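Lysine/ornithine decarboxylase (Selenomonas ruminantium, PDB 5GJN) decarboxylates L-lysine to cadaverine and L-ornithine to putrescine with similar efficiency, working as a pyridoxal 5'-phosphate-dependent homodimer. Local coordinates at residues E158-L163 with E205-H210. Sequence-based numbering, arbitrary orientation.
Sequences EALDLL and EEMGMH
Met207 and Met209 both set CG anti to the carbonyl carbon, then run extended to the sulfur and bend at the last torsion in opposite senses (chi3 80° and -67°), which lays two thioether ends against the helix that carries Leu160 and Leu163. SD of Met207 lies 3.8 Å from CB of Leu160 and also meets its CD1, the two side chains crossing at a slant, while the Met207 methyl reaches Asp161, with CE 4.2 Å from OD1, and lies 4.0 Å from Leu160 O. Met209 spans one turn of the helix, its SD 3.8 Å from Leu163 CB and its CE 3.7 Å from the backbone O of Leu160. No hydrogen bond spans the two segments, so the join is van der Waals packing. Cutting Met207 back to an alanine here would take away the sulfur and methyl, and would probably leave Leu160 CB and CD1 without this packing partner and open a gap beside Asp161. In this TIM-barrel-type domain the contact ties helix 159-168 to the end of helix 188-206 and the loop after it: Leu160 and Met209 share Ala204, Lys164 NZ hydrogen-bonds to the backbone O of Met207, and Leu163 and Met209 both rest on Ala173 of strand 172-177.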
loop_
_atom_site.group_PDB
_atom_site.type_symbol
_atom_site.label_atom_id
_atom_site.label_comp_id
_atom_site.label_asym_id
_atom_site.label_seq_id
_atom_site.Cartn_x
_atom_site.Cartn_y
_atom_site.Cartn_z
ATOM N N GLU A 158 26.206 -16.649 17.843
ATOM C CA GLU A 158 25.302 -17.765 17.626
ATOM C C GLU A 158 25.384 -18.389 16.213
ATOM O O GLU A 158 24.815 -19.431 15.974
ATOM C CB GLU A 158 23.887 -17.288 17.906
ATOM C CG GLU A 158 22.873 -18.369 18.184
ATOM C CD GLU A 158 21.509 -17.803 18.515
ATOM O OE1 GLU A 158 20.521 -18.306 17.961
ATOM O OE2 GLU A 158 21.432 -16.862 19.322
ATOM N N ALA A 159 26.106 -17.747 15.298
ATOM C CA ALA A 159 26.044 -18.061 13.874
ATOM C C ALA A 159 26.459 -19.452 13.512
ATOM O O ALA A 159 25.733 -20.163 12.809
ATOM C CB ALA A 159 26.785 -17.004 13.029
ATOM N N LEU A 160 27.610 -19.887 13.997
ATOM C CA LEU A 160 28.095 -21.203 13.681
ATOM C C LEU A 160 27.265 -22.342 14.357
ATOM O O LEU A 160 27.135 -23.394 13.773
ATOM C CB LEU A 160 29.594 -21.309 14.004
ATOM C CG LEU A 160 30.499 -20.276 13.276
ATOM C CD1 LEU A 160 31.968 -20.341 13.671
ATOM C CD2 LEU A 160 30.413 -20.453 11.772
ATOM N N ASP A 161 26.741 -22.139 15.564
ATOM C CA ASP A 161 25.804 -23.161 16.167
ATOM C C ASP A 161 24.550 -23.296 15.316
ATOM O O ASP A 161 24.033 -24.406 15.128
ATOM C CB ASP A 161 25.373 -22.773 17.585
ATOM C CG ASP A 161 26.568 -22.608 18.544
ATOM O OD1 ASP A 161 27.539 -23.384 18.366
ATOM O OD2 ASP A 161 26.539 -21.673 19.376
ATOM N N LEU A 162 24.098 -22.182 14.724
ATOM C CA LEU A 162 22.918 -22.287 13.851
ATOM C C LEU A 162 23.237 -23.087 12.627
ATOM O O LEU A 162 22.456 -23.955 12.292
ATOM C CB LEU A 162 22.337 -20.922 13.450
ATOM C CG LEU A 162 21.520 -20.317 14.556
ATOM C CD1 LEU A 162 21.427 -18.825 14.344
ATOM C CD2 LEU A 162 20.159 -20.978 14.513
ATOM N N LEU A 163 24.351 -22.774 11.955
ATOM C CA LEU A 163 24.809 -23.539 10.773
ATOM C C LEU A 163 25.025 -25.029 11.130
ATOM O O LEU A 163 24.766 -25.871 10.335
ATOM C CB LEU A 163 26.137 -22.984 10.186
ATOM C CG LEU A 163 25.995 -21.632 9.427
ATOM C CD1 LEU A 163 27.313 -20.954 9.096
ATOM C CD2 LEU A 163 25.103 -21.809 8.233
ATOM N N GLU A 205 35.680 -24.158 9.853
ATOM C CA GLU A 205 36.522 -25.255 9.403
ATOM C C GLU A 205 36.839 -26.211 10.539
ATOM O O GLU A 205 36.915 -27.400 10.322
ATOM C CB GLU A 205 37.849 -24.802 8.888
ATOM C CG GLU A 205 37.840 -24.174 7.561
ATOM C CD GLU A 205 37.399 -25.063 6.412
ATOM O OE1 GLU A 205 37.589 -26.287 6.379
ATOM O OE2 GLU A 205 36.850 -24.484 5.495
ATOM N N GLU A 206 37.019 -25.673 11.741
ATOM C CA GLU A 206 37.361 -26.484 12.897
ATOM C C GLU A 206 36.135 -27.212 13.419
ATOM O O GLU A 206 36.290 -28.201 14.079
ATOM C CB GLU A 206 38.098 -25.627 13.952
ATOM C CG GLU A 206 39.342 -24.876 13.413
ATOM C CD GLU A 206 40.367 -25.816 12.725
ATOM O OE1 GLU A 206 40.675 -26.867 13.311
ATOM O OE2 GLU A 206 40.874 -25.541 11.599
ATOM N N MET A 207 34.912 -26.769 13.095
ATOM C CA MET A 207 33.692 -27.452 13.513
ATOM C C MET A 207 33.114 -28.458 12.527
ATOM O O MET A 207 31.928 -28.797 12.623
ATOM C CB MET A 207 32.622 -26.411 13.794
ATOM C CG MET A 207 32.967 -25.593 15.011
ATOM S SD MET A 207 31.855 -24.194 14.995
ATOM C CE MET A 207 30.339 -24.944 15.667
ATOM N N GLY A 208 33.902 -28.869 11.548
ATOM C CA GLY A 208 33.439 -29.787 10.536
ATOM C C GLY A 208 32.570 -29.172 9.457
ATOM O O GLY A 208 31.767 -29.882 8.843
ATOM N N MET A 209 32.683 -27.856 9.244
ATOM C CA MET A 209 31.953 -27.209 8.179
ATOM C C MET A 209 32.979 -26.554 7.267
ATOM O O MET A 209 34.081 -26.263 7.696
ATOM C CB MET A 209 30.963 -26.223 8.782
ATOM C CG MET A 209 29.891 -26.921 9.585
ATOM S SD MET A 209 28.679 -25.780 10.189
ATOM C CE MET A 209 29.578 -24.804 11.369
ATOM N N HIS A 210 32.665 -26.439 5.988
ATOM C CA HIS A 210 33.493 -25.687 5.091
ATOM C C HIS A 210 32.537 -24.714 4.405
ATOM O O HIS A 210 31.732 -25.107 3.591
ATOM C CB HIS A 210 34.216 -26.628 4.129
ATOM C CG HIS A 210 34.929 -25.907 3.028
ATOM N ND1 HIS A 210 36.021 -25.103 3.253
ATOM C CD2 HIS A 210 34.636 -25.774 1.720
ATOM C CE1 HIS A 210 36.393 -24.535 2.132
ATOM N NE2 HIS A 210 35.570 -24.927 1.186
#